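Local coordinates for protein geranyltranstransferase (IspA) (Helicobacter pylori, PDB 3LLW) that probably catalyses prenyl transfer in isoprenoid biosynthesis as a magnesium-dependent member of the farnesyl/geranylgeranyl diphosphate synthase family, at residues H26-S31 / Y35-F40; I83-T88 / F132-N137; G200-G205 / E210-L215; M222-Q227 / N265-T270. All blocks are in the same frame, centred on the assembly; numbering follows the deposited sequence.

Contact 1 of 4, residues H26-S31 / Y35-F40; sequences HLHLES and YLEKAF
Glu37 reaches from the first turn of helix 36-45 to the extended loop 26-31 and takes the backbone N-H of Leu29. With CG anti to the backbone N (chi1 -176°) and the chain straight beyond it, the carboxylate is carried out to the loop, where OE2 lies 3.0 Å from Leu29 N. The bond is fairly straight, 161° at the hydrogen, and enters on the anti side of OE2, 24° out of the carboxylate plane. Glu37 OE2 also lies 3.2 Å from Leu29 O, a close pair of acceptors and not a hydrogen bond. The stem packs too, Glu37 CG lying 3.8 Å from Leu29 CB. The His28 ring is oblique to the carboxylate, its ND1 3.7 Å from Glu37 OE2 and unbonded to it.

Alongside this polar link, Leu27 meets Phe40 at about a right angle, CD2 to CD2 at 4.1 Å, and Leu29 CD1 approaches Leu36 CD2. Leu27 also touches Tyr130 of helix 117-137, while Leu29 packs on Leu163 of the second subunit. Leucine suits these positions facing the helix, Leu29 buried and Leu27 partly exposed. Glutamate suits the partly exposed margin: the N-H of Leu29 finds an acceptor there, and apolar side chains pack beside it.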
loop_
_atom_site.group_PDB
_atom_site.type_symbol
_atom_site.label_atom_id
_atom_site.label_comp_id
_atom_site.label_asym_id
_atom_site.label_seq_id
_atom_site.Cartn_x
_atom_site.Cartn_y
_atom_site.Cartn_z
ATOM N N HIS A 26 -8.277 -7.729 15.917
ATOM C CA HIS A 26 -9.139 -6.564 16.040
ATOM C C HIS A 26 -8.299 -5.311 15.922
ATOM O O HIS A 26 -7.212 -5.213 16.502
ATOM C CB HIS A 26 -9.906 -6.560 17.369
ATOM C CG HIS A 26 -10.775 -7.765 17.573
ATOM N ND1 HIS A 26 -11.881 -8.029 16.791
ATOM C CD2 HIS A 26 -10.705 -8.773 18.478
ATOM C CE1 HIS A 26 -12.450 -9.150 17.201
ATOM N NE2 HIS A 26 -11.757 -9.621 18.223
ATOM N N LEU A 27 -8.791 -4.373 15.127
ATOM C CA LEU A 27 -8.197 -3.057 15.060
ATOM C C LEU A 27 -9.174 -2.118 15.739
ATOM O O LEU A 27 -10.363 -2.081 15.386
ATOM C CB LEU A 27 -7.916 -2.653 13.609
ATOM C CG LEU A 27 -7.431 -1.218 13.353
ATOM C CD1 LEU A 27 -6.088 -1.182 12.615
ATOM C CD2 LEU A 27 -8.513 -0.399 12.633
ATOM N N HIS A 28 -8.685 -1.400 16.745
ATOM C CA HIS A 28 -9.514 -0.436 17.450
ATOM C C HIS A 28 -9.475 0.894 16.716
ATOM O O HIS A 28 -8.403 1.480 16.541
ATOM C CB HIS A 28 -9.081 -0.268 18.910
ATOM C CG HIS A 28 -9.839 0.799 19.643
ATOM N ND1 HIS A 28 -11.213 0.921 19.571
ATOM C CD2 HIS A 28 -9.417 1.796 20.459
ATOM C CE1 HIS A 28 -11.603 1.946 20.310
ATOM N NE2 HIS A 28 -10.532 2.492 20.861
ATOM N N LEU A 29 -10.648 1.350 16.277
ATOM C CA LEU A 29 -10.759 2.614 15.558
ATOM C C LEU A 29 -11.700 3.601 16.265
ATOM O O LEU A 29 -12.929 3.463 16.220
ATOM C CB LEU A 29 -11.206 2.383 14.111
ATOM C CG LEU A 29 -10.472 3.066 12.946
ATOM C CD1 LEU A 29 -11.460 3.423 11.847
ATOM C CD2 LEU A 29 -9.646 4.284 13.351
ATOM N N GLU A 30 -11.102 4.597 16.910
ATOM C CA GLU A 30 -11.840 5.640 17.601
ATOM C C GLU A 30 -12.246 6.728 16.599
ATOM O O GLU A 30 -11.382 7.428 16.041
ATOM C CB GLU A 30 -10.973 6.246 18.712
ATOM C CG GLU A 30 -9.783 5.369 19.144
ATOM C CD GLU A 30 -8.928 5.989 20.253
ATOM O OE1 GLU A 30 -8.644 7.210 20.202
ATOM O OE2 GLU A 30 -8.524 5.243 21.174
ATOM N N SER A 31 -13.554 6.836 16.353
ATOM C CA SER A 31 -14.127 7.907 15.542
ATOM C C SER A 31 -15.647 7.965 15.670
ATOM O O SER A 31 -16.278 7.079 16.248
ATOM C CB SER A 31 -13.758 7.747 14.067
ATOM O OG SER A 31 -14.608 6.817 13.416
ATOM N N TYR A 35 -19.732 2.955 11.016
ATOM C CA TYR A 35 -19.444 1.584 10.605
ATOM C C TYR A 35 -18.074 1.245 10.030
ATOM O O TYR A 35 -17.838 0.094 9.687
ATOM C CB TYR A 35 -20.552 1.045 9.692
ATOM C CG TYR A 35 -20.792 1.784 8.392
ATOM C CD1 TYR A 35 -19.772 1.923 7.426
ATOM C CD2 TYR A 35 -22.068 2.281 8.087
ATOM C CE1 TYR A 35 -20.002 2.581 6.209
ATOM C CE2 TYR A 35 -22.315 2.926 6.871
ATOM C CZ TYR A 35 -21.277 3.073 5.938
ATOM O OH TYR A 35 -21.521 3.713 4.744
ATOM N N LEU A 36 -17.181 2.221 9.934
ATOM C CA LEU A 36 -15.885 2.004 9.285
ATOM C C LEU A 36 -15.003 0.917 9.933
ATOM O O LEU A 36 -14.332 0.153 9.232
ATOM C CB LEU A 36 -15.124 3.326 9.154
ATOM C CG LEU A 36 -14.009 3.357 8.104
ATOM C CD1 LEU A 36 -14.606 3.351 6.698
ATOM C CD2 LEU A 36 -13.137 4.576 8.323
ATOM N N GLU A 37 -15.038 0.838 11.262
ATOM C CA GLU A 37 -14.246 -0.124 12.028
ATOM C C GLU A 37 -14.666 -1.586 11.817
ATOM O O GLU A 37 -13.807 -2.485 11.746
ATOM C CB GLU A 37 -14.307 0.232 13.517
ATOM C CG GLU A 37 -13.441 -0.644 14.428
ATOM C CD GLU A 37 -13.897 -0.570 15.872
ATOM O OE1 GLU A 37 -14.771 -1.377 16.255
ATOM O OE2 GLU A 37 -13.390 0.297 16.619
ATOM N N LYS A 38 -15.975 -1.835 11.738
ATOM C CA LYS A 38 -16.453 -3.196 11.470
ATOM C C LYS A 38 -16.300 -3.539 9.987
ATOM O O LYS A 38 -15.938 -4.666 9.641
ATOM C CB LYS A 38 -17.895 -3.451 11.966
ATOM C CG LYS A 38 -18.912 -2.338 11.700
ATOM C CD LYS A 38 -19.531 -1.773 12.997
ATOM C CE LYS A 38 -18.508 -1.100 13.932
ATOM N NZ LYS A 38 -17.960 0.185 13.399
ATOM N N ALA A 39 -16.543 -2.547 9.128
ATOM C CA ALA A 39 -16.400 -2.694 7.682
ATOM C C ALA A 39 -14.950 -2.952 7.226
ATOM O O ALA A 39 -14.740 -3.542 6.169
ATOM C CB ALA A 39 -16.935 -1.483 7.000
ATOM N N PHE A 40 -13.973 -2.506 8.018
ATOM C CA PHE A 40 -12.546 -2.676 7.694
ATOM C C PHE A 40 -12.121 -4.128 7.464
ATOM O O PHE A 40 -11.558 -4.437 6.422
ATOM C CB PHE A 40 -11.650 -2.025 8.765
ATOM C CG PHE A 40 -10.173 -2.193 8.513
ATOM C CD1 PHE A 40 -9.580 -1.682 7.350
ATOM C CD2 PHE A 40 -9.369 -2.858 9.437
ATOM C CE1 PHE A 40 -8.219 -1.830 7.121
ATOM C CE2 PHE A 40 -7.997 -3.015 9.219
ATOM C CZ PHE A 40 -7.417 -2.504 8.066
#

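Contact 2 of 4, residues I83-T88 / F132-N137; sequences IECLHT and FELLSN. With SO4 (sulfate ion), chain F.
Leu86 and Cys85 of helix 73-94 meet Phe132 and Leu134 of helix 117-137 inside the all-helical polyprenyl synthase fold, and the meeting is wholly apolar. The sulfur of Cys85 is 4.0 Å from Leu134 CD1. Next along, Leu86 CD1 stands 4.3 Å from Phe132 CE2, coming at the ring obliquely. The backbones are well apart, with Cys85 CA 9.4 Å from Leu134 CA, so the gap is spanned by side chains. Leu134 helps by placing CG anti to its carbonyl carbon (chi1 -80°), which brings CD1 up to the small thiol; cysteine, short and only weakly polar, suits a buried apolar seam.

Around this first shell, Cys85 also lies against Leu127 and Ser131, and Leu86 against Leu192 of helix 178-204. The Phe132 ring stacks on Phe132 of the second subunit, so the same aromatic group serves both the helix pair and the dimer interface. On another side of helix 73-94, Glu84 forms a salt bridge with Arg50, which gives its buried carboxylate a counter-charge. His87 NE2 makes a weak hydrogen bond of 3.5 Å to O1 of the sulfate at the ring edge; the ion, probably from the crystallisation liquor, is also held by Arg52.

Two polar side chains, Thr88 and Asn137, bond back to carbonyls of their own helices. Thr88 OG1 donates to Glu84 O at 2.6 Å. On the partner helix, Asn137 ND2 gives Glu133 O a 2.8 Å bond, reaching that oxygen from the face opposite to Asn137 N.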
loop_
_atom_site.group_PDB
_atom_site.type_symbol
_atom_site.label_atom_id
_atom_site.label_comp_id
_atom_site.label_asym_id
_atom_site.label_seq_id
_atom_site.Cartn_x
_atom_site.Cartn_y
_atom_site.Cartn_z
ATOM N N ILE A 83 -0.316 -10.889 3.690
ATOM C CA ILE A 83 -0.597 -11.475 2.381
ATOM C C ILE A 83 -2.116 -11.628 2.165
ATOM O O ILE A 83 -2.625 -11.348 1.079
ATOM C CB ILE A 83 0.079 -12.841 2.223
ATOM C CG1 ILE A 83 1.588 -12.741 2.525
ATOM C CG2 ILE A 83 -0.114 -13.353 0.802
ATOM C CD1 ILE A 83 2.326 -14.081 2.557
ATOM N N GLU A 84 -2.825 -12.047 3.212
ATOM C CA GLU A 84 -4.257 -12.272 3.107
ATOM C C GLU A 84 -4.987 -10.937 2.900
ATOM O O GLU A 84 -5.864 -10.856 2.060
ATOM C CB GLU A 84 -4.766 -13.086 4.314
ATOM C CG GLU A 84 -6.236 -13.581 4.259
ATOM C CD GLU A 84 -6.583 -14.525 3.094
ATOM O OE1 GLU A 84 -5.673 -15.128 2.470
ATOM O OE2 GLU A 84 -7.802 -14.665 2.808
ATOM N N CYS A 85 -4.556 -9.884 3.602
ATOM C CA CYS A 85 -5.110 -8.528 3.418
ATOM C C CYS A 85 -4.949 -7.961 2.004
ATOM O O CYS A 85 -5.903 -7.395 1.444
ATOM C CB CYS A 85 -4.521 -7.552 4.442
ATOM S SG CYS A 85 -5.132 -7.855 6.097
ATOM N N LEU A 86 -3.754 -8.117 1.435
ATOM C CA LEU A 86 -3.500 -7.719 0.053
ATOM C C LEU A 86 -4.394 -8.464 -0.923
ATOM O O LEU A 86 -4.942 -7.862 -1.833
ATOM C CB LEU A 86 -2.033 -7.921 -0.326
ATOM C CG LEU A 86 -1.562 -7.020 -1.472
ATOM C CD1 LEU A 86 -1.512 -5.568 -1.024
ATOM C CD2 LEU A 86 -0.203 -7.453 -1.989
ATOM N N HIS A 87 -4.559 -9.770 -0.718
ATOM C CA HIS A 87 -5.447 -10.556 -1.552
ATOM C C HIS A 87 -6.901 -10.080 -1.420
ATOM O O HIS A 87 -7.612 -9.997 -2.413
ATOM C CB HIS A 87 -5.348 -12.048 -1.202
ATOM C CG HIS A 87 -6.389 -12.897 -1.879
ATOM N ND1 HIS A 87 -6.471 -13.031 -3.249
ATOM C CD2 HIS A 87 -7.395 -13.651 -1.370
ATOM C CE1 HIS A 87 -7.488 -13.817 -3.556
ATOM N NE2 HIS A 87 -8.061 -14.213 -2.434
ATOM N N THR A 88 -7.323 -9.773 -0.197
ATOM C CA THR A 88 -8.699 -9.363 0.085
ATOM C C THR A 88 -9.019 -8.006 -0.529
ATOM O O THR A 88 -10.110 -7.812 -1.071
ATOM C CB THR A 88 -8.951 -9.302 1.605
ATOM O OG1 THR A 88 -8.449 -10.495 2.210
ATOM C CG2 THR A 88 -10.439 -9.166 1.910
ATOM N N PHE A 132 1.226 -3.532 4.692
ATOM C CA PHE A 132 2.558 -3.023 4.906
ATOM C C PHE A 132 2.788 -2.592 6.343
ATOM O O PHE A 132 3.912 -2.741 6.868
ATOM C CB PHE A 132 2.885 -1.968 3.835
ATOM C CG PHE A 132 2.739 -2.516 2.424
ATOM C CD1 PHE A 132 3.711 -3.350 1.895
ATOM C CD2 PHE A 132 1.577 -2.272 1.663
ATOM C CE1 PHE A 132 3.578 -3.903 0.615
ATOM C CE2 PHE A 132 1.431 -2.823 0.373
ATOM C CZ PHE A 132 2.441 -3.629 -0.156
ATOM N N GLU A 133 1.721 -2.143 7.003
ATOM C CA GLU A 133 1.756 -1.852 8.435
ATOM C C GLU A 133 1.930 -3.124 9.241
ATOM O O GLU A 133 2.766 -3.162 10.145
ATOM C CB GLU A 133 0.511 -1.097 8.909
ATOM C CG GLU A 133 0.629 -0.567 10.356
ATOM C CD GLU A 133 -0.542 0.312 10.799
ATOM O OE1 GLU A 133 -1.619 0.294 10.150
ATOM O OE2 GLU A 133 -0.377 1.025 11.813
ATOM N N LEU A 134 1.180 -4.167 8.889
ATOM C CA LEU A 134 1.313 -5.478 9.538
ATOM C C LEU A 134 2.733 -6.013 9.403
ATOM O O LEU A 134 3.342 -6.420 10.391
ATOM C CB LEU A 134 0.329 -6.502 8.955
ATOM C CG LEU A 134 -1.139 -6.491 9.406
ATOM C CD1 LEU A 134 -1.943 -7.409 8.514
ATOM C CD2 LEU A 134 -1.322 -6.878 10.895
ATOM N N LEU A 135 3.252 -5.978 8.181
ATOM C CA LEU A 135 4.589 -6.510 7.871
ATOM C C LEU A 135 5.678 -5.762 8.636
ATOM O O LEU A 135 6.509 -6.378 9.286
ATOM C CB LEU A 135 4.819 -6.414 6.368
ATOM C CG LEU A 135 5.341 -7.580 5.548
ATOM C CD1 LEU A 135 4.762 -8.864 6.035
ATOM C CD2 LEU A 135 4.980 -7.367 4.084
ATOM N N SER A 136 5.625 -4.430 8.596
ATOM C CA SER A 136 6.596 -3.564 9.264
ATOM C C SER A 136 6.549 -3.620 10.794
ATOM O O SER A 136 7.557 -3.348 11.461
ATOM C CB SER A 136 6.492 -2.120 8.759
ATOM O OG SER A 136 5.218 -1.564 9.058
ATOM N N ASN A 137 5.400 -4.001 11.346
ATOM C CA ASN A 137 5.279 -4.211 12.794
ATOM C C ASN A 137 5.545 -5.643 13.311
ATOM O O ASN A 137 5.526 -5.881 14.520
ATOM C CB ASN A 137 3.933 -3.685 13.288
ATOM C CG ASN A 137 3.919 -2.168 13.394
ATOM O OD1 ASN A 137 4.404 -1.604 14.373
ATOM N ND2 ASN A 137 3.381 -1.501 12.375
HETATM S S SO4 F . -8.785 -18.234 -2.029
HETATM O O1 SO4 F . -9.780 -17.182 -1.757
HETATM O O2 SO4 F . -8.091 -17.959 -3.290
HETATM O O3 SO4 F . -7.807 -18.335 -0.938
HETATM O O4 SO4 F . -9.487 -19.508 -2.174
#

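Contact 3 of 4, residues G200-G205 / E210-L215; sequences GLVASG and ELFKWL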
loop_
_atom_site.group_PDB
_atom_site.type_symbol
_atom_site.label_atom_id
_atom_site.label_comp_id
_atom_site.label_asym_id
_atom_site.label_seq_id
_atom_site.Cartn_x
_atom_site.Cartn_y
_atom_site.Cartn_z
ATOM N N GLY A 200 7.919 -17.059 2.537
ATOM C CA GLY A 200 8.208 -18.168 3.470
ATOM C C GLY A 200 9.706 -18.445 3.684
ATOM O O GLY A 200 10.143 -18.682 4.822
ATOM N N LEU A 201 10.490 -18.429 2.608
ATOM C CA LEU A 201 11.963 -18.667 2.718
ATOM C C LEU A 201 12.652 -17.519 3.454
ATOM O O LEU A 201 13.332 -17.732 4.447
ATOM C CB LEU A 201 12.617 -18.896 1.341
ATOM C CG LEU A 201 14.151 -19.097 1.312
ATOM C CD1 LEU A 201 14.599 -20.265 2.197
ATOM C CD2 LEU A 201 14.651 -19.317 -0.091
ATOM N N VAL A 202 12.446 -16.305 2.954
ATOM C CA VAL A 202 12.936 -15.073 3.565
ATOM C C VAL A 202 12.626 -14.985 5.067
ATOM O O VAL A 202 13.548 -14.791 5.878
ATOM C CB VAL A 202 12.399 -13.835 2.778
ATOM C CG1 VAL A 202 12.584 -12.537 3.554
ATOM C CG2 VAL A 202 13.093 -13.738 1.435
ATOM N N ALA A 203 11.351 -15.166 5.433
ATOM C CA ALA A 203 10.924 -15.135 6.846
ATOM C C ALA A 203 11.569 -16.205 7.741
ATOM O O ALA A 203 11.734 -15.978 8.933
ATOM C CB ALA A 203 9.408 -15.207 6.960
ATOM N N SER A 204 11.931 -17.356 7.170
ATOM C CA SER A 204 12.594 -18.422 7.936
ATOM C C SER A 204 14.030 -18.085 8.351
ATOM O O SER A 204 14.563 -18.695 9.277
ATOM C CB SER A 204 12.570 -19.750 7.178
ATOM O OG SER A 204 13.510 -19.750 6.123
ATOM N N GLY A 205 14.642 -17.121 7.670
ATOM C CA GLY A 205 15.996 -16.683 7.999
ATOM C C GLY A 205 17.129 -17.428 7.313
ATOM O O GLY A 205 18.268 -16.959 7.328
ATOM N N GLU A 210 19.698 -20.772 -4.425
ATOM C CA GLU A 210 19.174 -21.762 -5.352
ATOM C C GLU A 210 17.727 -22.124 -5.052
ATOM O O GLU A 210 16.941 -22.336 -5.976
ATOM C CB GLU A 210 20.012 -23.034 -5.293
ATOM C CG GLU A 210 21.184 -23.093 -6.265
ATOM C CD GLU A 210 21.543 -24.529 -6.649
ATOM O OE1 GLU A 210 21.466 -25.432 -5.782
ATOM O OE2 GLU A 210 21.895 -24.756 -7.826
ATOM N N LEU A 211 17.395 -22.220 -3.762
ATOM C CA LEU A 211 16.038 -22.570 -3.327
ATOM C C LEU A 211 15.089 -21.412 -3.598
ATOM O O LEU A 211 13.927 -21.627 -3.961
ATOM C CB LEU A 211 15.997 -22.969 -1.844
ATOM C CG LEU A 211 14.642 -23.445 -1.302
ATOM C CD1 LEU A 211 14.154 -24.653 -2.085
ATOM C CD2 LEU A 211 14.698 -23.760 0.187
ATOM N N PHE A 212 15.597 -20.194 -3.413
ATOM C CA PHE A 212 14.884 -18.980 -3.758
ATOM C C PHE A 212 14.443 -19.019 -5.215
ATOM O O PHE A 212 13.239 -18.906 -5.507
ATOM C CB PHE A 212 15.741 -17.740 -3.482
ATOM C CG PHE A 212 14.972 -16.447 -3.531
ATOM C CD1 PHE A 212 14.490 -15.869 -2.360
ATOM C CD2 PHE A 212 14.722 -15.802 -4.748
ATOM C CE1 PHE A 212 13.773 -14.673 -2.399
ATOM C CE2 PHE A 212 14.010 -14.605 -4.793
ATOM C CZ PHE A 212 13.538 -14.039 -3.619
ATOM N N LYS A 213 15.412 -19.199 -6.112
ATOM C CA LYS A 213 15.149 -19.234 -7.546
ATOM C C LYS A 213 14.150 -20.327 -7.881
ATOM O O LYS A 213 13.214 -20.121 -8.679
ATOM C CB LYS A 213 16.447 -19.447 -8.326
ATOM C CG LYS A 213 17.208 -18.167 -8.650
ATOM C CD LYS A 213 18.254 -18.435 -9.737
ATOM C CE LYS A 213 18.369 -17.271 -10.732
ATOM N NZ LYS A 213 18.969 -16.036 -10.138
ATOM N N TRP A 214 14.351 -21.480 -7.242
ATOM C CA TRP A 214 13.480 -22.626 -7.410
ATOM C C TRP A 214 12.043 -22.338 -6.953
ATOM O O TRP A 214 11.106 -22.627 -7.696
ATOM C CB TRP A 214 14.045 -23.850 -6.678
ATOM C CG TRP A 214 13.310 -25.107 -7.019
ATOM C CD1 TRP A 214 13.614 -25.985 -8.010
ATOM C CD2 TRP A 214 12.124 -25.603 -6.390
ATOM N NE1 TRP A 214 12.702 -27.009 -8.032
ATOM C CE2 TRP A 214 11.769 -26.794 -7.052
ATOM C CE3 TRP A 214 11.318 -25.150 -5.333
ATOM C CZ2 TRP A 214 10.655 -27.544 -6.692
ATOM C CZ3 TRP A 214 10.211 -25.889 -4.976
ATOM C CH2 TRP A 214 9.888 -27.078 -5.652
ATOM N N LEU A 215 11.869 -21.792 -5.747
ATOM C CA LEU A 215 10.517 -21.504 -5.222
ATOM C C LEU A 215 9.798 -20.456 -6.059
ATOM O O LEU A 215 8.594 -20.587 -6.333
ATOM C CB LEU A 215 10.540 -21.058 -3.757
ATOM C CG LEU A 215 10.647 -22.100 -2.646
ATOM C CD1 LEU A 215 10.819 -21.389 -1.334
ATOM C CD2 LEU A 215 9.448 -23.036 -2.598
#
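Leu201 projects from the last turns of helix 178-204 into helix 209-236 and touches three residues there. A chi1 of 178° sets CG of Leu201 opposite its backbone N and carries both methyls across the gap: CD2 rests 3.6 Å from the backbone N of Phe212 and CD1 lies 4.0 Å from Leu211 CD2, while farther back its CB meets Leu215 CD1 at 4.1 Å. Branched leucines suit this buried centre because each can offer separate methyls to different neighbours. Leu63 of helix 51-63 and Ile206 add to the packing on Leu201.

Toward solvent the partners are fewer. Val202 and Phe212 are partly exposed, and Val202 makes one contact across, CG2 to the edge of the Phe212 ring near its plane, 4.0 Å from CE1; helix 142-156 also packs on Val202. Glu210 and Lys213 point away, charged groups on exposed positions.

Ser204 OG donates a hydrogen bond to Leu201 O, 2.6 Å, in the carbonyl plane and on a lone pair. Gly205 then leaves helical geometry with positive phi (89°), a conformation glycine adopts easily. The axes of 200-204 and 210-215 approach to 10.8 Å, their N-to-C directions 152° apart: an antiparallel helical hairpin of the all-alpha polyprenyl synthase fold.

Contact 4 of 4, residues M222-Q227 / N265-T270; sequences MGLCFQ and NNYAQT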
loop_
_atom_site.group_PDB
_atom_site.type_symbol
_atom_site.label_atom_id
_atom_site.label_comp_id
_atom_site.label_asym_id
_atom_site.label_seq_id
_atom_site.Cartn_x
_atom_site.Cartn_y
_atom_site.Cartn_z
ATOM N N MET A 222 2.895 -23.213 -10.542
ATOM C CA MET A 222 1.766 -23.708 -9.781
ATOM C C MET A 222 0.565 -22.742 -9.798
ATOM O O MET A 222 -0.587 -23.178 -9.774
ATOM C CB MET A 222 2.207 -23.990 -8.357
ATOM C CG MET A 222 1.107 -24.486 -7.476
ATOM S SD MET A 222 0.997 -23.370 -6.084
ATOM C CE MET A 222 2.600 -23.705 -5.349
ATOM N N GLY A 223 0.849 -21.440 -9.843
ATOM C CA GLY A 223 -0.177 -20.416 -9.910
ATOM C C GLY A 223 -0.918 -20.444 -11.227
ATOM O O GLY A 223 -2.126 -20.206 -11.270
ATOM N N LEU A 224 -0.184 -20.728 -12.301
ATOM C CA LEU A 224 -0.791 -20.973 -13.605
ATOM C C LEU A 224 -1.703 -22.189 -13.524
ATOM O O LEU A 224 -2.877 -22.130 -13.919
ATOM C CB LEU A 224 0.276 -21.183 -14.679
ATOM C CG LEU A 224 -0.202 -21.470 -16.110
ATOM C CD1 LEU A 224 -1.064 -20.322 -16.663
ATOM C CD2 LEU A 224 0.990 -21.752 -17.030
ATOM N N CYS A 225 -1.158 -23.279 -12.994
ATOM C CA CYS A 225 -1.918 -24.500 -12.764
ATOM C C CYS A 225 -3.174 -24.243 -11.905
ATOM O O CYS A 225 -4.290 -24.612 -12.294
ATOM C CB CYS A 225 -1.019 -25.535 -12.102
ATOM S SG CYS A 225 -1.697 -27.164 -12.189
ATOM N N PHE A 226 -2.975 -23.579 -10.764
ATOM C CA PHE A 226 -4.053 -23.092 -9.906
ATOM C C PHE A 226 -5.134 -22.347 -10.707
ATOM O O PHE A 226 -6.308 -22.571 -10.494
ATOM C CB PHE A 226 -3.482 -22.210 -8.775
ATOM C CG PHE A 226 -4.533 -21.520 -7.931
ATOM C CD1 PHE A 226 -4.903 -20.207 -8.189
ATOM C CD2 PHE A 226 -5.137 -22.182 -6.870
ATOM C CE1 PHE A 226 -5.880 -19.572 -7.420
ATOM C CE2 PHE A 226 -6.110 -21.553 -6.086
ATOM C CZ PHE A 226 -6.482 -20.248 -6.364
ATOM N N GLN A 227 -4.721 -21.491 -11.643
ATOM C CA GLN A 227 -5.649 -20.678 -12.430
ATOM C C GLN A 227 -6.405 -21.450 -13.515
ATOM O O GLN A 227 -7.617 -21.236 -13.713
ATOM C CB GLN A 227 -4.905 -19.484 -13.035
ATOM C CG GLN A 227 -5.796 -18.427 -13.655
ATOM C CD GLN A 227 -6.923 -17.957 -12.743
ATOM O OE1 GLN A 227 -6.694 -17.507 -11.618
ATOM N NE2 GLN A 227 -8.151 -18.052 -13.237
ATOM N N ASN A 265 -8.897 -29.162 -19.837
ATOM C CA ASN A 265 -8.765 -30.265 -18.895
ATOM C C ASN A 265 -7.459 -31.026 -19.055
ATOM O O ASN A 265 -6.805 -31.315 -18.058
ATOM C CB ASN A 265 -9.955 -31.216 -18.968
ATOM C CG ASN A 265 -11.024 -30.889 -17.937
ATOM O OD1 ASN A 265 -10.804 -31.022 -16.724
ATOM N ND2 ASN A 265 -12.189 -30.459 -18.414
ATOM N N ASN A 266 -7.072 -31.314 -20.300
ATOM C CA ASN A 266 -5.818 -32.019 -20.562
ATOM C C ASN A 266 -4.576 -31.224 -20.193
ATOM O O ASN A 266 -3.632 -31.773 -19.621
ATOM C CB ASN A 266 -5.710 -32.471 -22.014
ATOM C CG ASN A 266 -4.498 -33.368 -22.244
ATOM O OD1 ASN A 266 -4.458 -34.506 -21.772
ATOM N ND2 ASN A 266 -3.495 -32.847 -22.944
ATOM N N TYR A 267 -4.595 -29.931 -20.512
ATOM C CA TYR A 267 -3.549 -28.990 -20.106
ATOM C C TYR A 267 -3.326 -28.977 -18.599
ATOM O O TYR A 267 -2.179 -29.075 -18.128
ATOM C CB TYR A 267 -3.899 -27.589 -20.609
ATOM C CG TYR A 267 -2.851 -26.515 -20.397
ATOM C CD1 TYR A 267 -1.481 -26.808 -20.419
ATOM C CD2 TYR A 267 -3.236 -25.186 -20.212
ATOM C CE1 TYR A 267 -0.530 -25.810 -20.233
ATOM C CE2 TYR A 267 -2.294 -24.183 -20.027
ATOM C CZ TYR A 267 -0.942 -24.506 -20.046
ATOM O OH TYR A 267 -0.016 -23.512 -19.881
ATOM N N ALA A 268 -4.416 -28.868 -17.842
ATOM C CA ALA A 268 -4.335 -28.944 -16.386
ATOM C C ALA A 268 -3.597 -30.222 -15.955
ATOM O O ALA A 268 -2.647 -30.155 -15.159
ATOM C CB ALA A 268 -5.720 -28.874 -15.767
ATOM N N GLN A 269 -4.008 -31.361 -16.525
ATOM C CA GLN A 269 -3.373 -32.656 -16.244
ATOM C C GLN A 269 -1.879 -32.714 -16.570
ATOM O O GLN A 269 -1.105 -33.249 -15.780
ATOM C CB GLN A 269 -4.100 -33.820 -16.940
ATOM C CG GLN A 269 -5.634 -33.922 -16.722
ATOM C CD GLN A 269 -6.103 -33.681 -15.283
ATOM O OE1 GLN A 269 -5.553 -34.239 -14.324
ATOM N NE2 GLN A 269 -7.143 -32.858 -15.135
ATOM N N THR A 270 -1.460 -32.166 -17.709
ATOM C CA THR A 270 -0.024 -32.178 -18.028
ATOM C C THR A 270 0.775 -31.198 -17.162
ATOM O O THR A 270 1.914 -31.489 -16.791
ATOM C CB THR A 270 0.295 -31.998 -19.547
ATOM O OG1 THR A 270 0.009 -30.656 -19.963
ATOM C CG2 THR A 270 -0.494 -32.989 -20.402
#
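Two helices of the all-alpha polyprenyl synthase fold, 209-236 and 261-279, come together here in a sparse packing without hydrogen bonds between the segments. Cys225 and Ala268 mark the closest backbone approach, their CA atoms 6.2 Å apart, and small side chains make such nearness possible: a methyl and a thiol take little room between two helices. Cys225 SG lies 4.3 Å from the carbonyl oxygen of Ala268.

Beside this close point, Leu224 and Tyr267 bridge the wider gap. The two side chains cross at about a right angle and span the distance together, the tyrosine hydroxyl meeting one methyl of Leu224, while the ring's partly exposed position suits a residue that is apolar along its length and polar at its end.

Neighbours seat these residues. Ala268 and Tyr267 also pack on Val228, about one turn after Leu224 in helix 209-236, and Cys225 touches Phe301 of helix 287-301. On another side of helix 209-236, Gln227 is buried, and its amide is satisfied by Thr189 through OE1 and by Asp231 through NE2. Across the helix pair, the shortest approach is an apolar carbon set against a hydroxyl, Leu224 CD2 to Tyr267 OH at 3.5 Å.

Contact 2 is wholly buried and lies nearest the middle of the chain, about 11 Å from its centre; contact 3 is a buried pairing farther out, and contacts 1 and 4 are only partly buried, on opposite sides of that centre. Contact 1 alone has a hydrogen bond between its segments, where the loop offers a backbone N-H that is not tied into a helix, whereas the other three join helices through side-chain packing. Contacts 1 and 2 both touch the second subunit; contact 2 contains part of helix 117-137, and residues of contact 1 pack on that helix. No other chain reaches contacts 3 and 4, which share helix 209-236 and pair it with different helices.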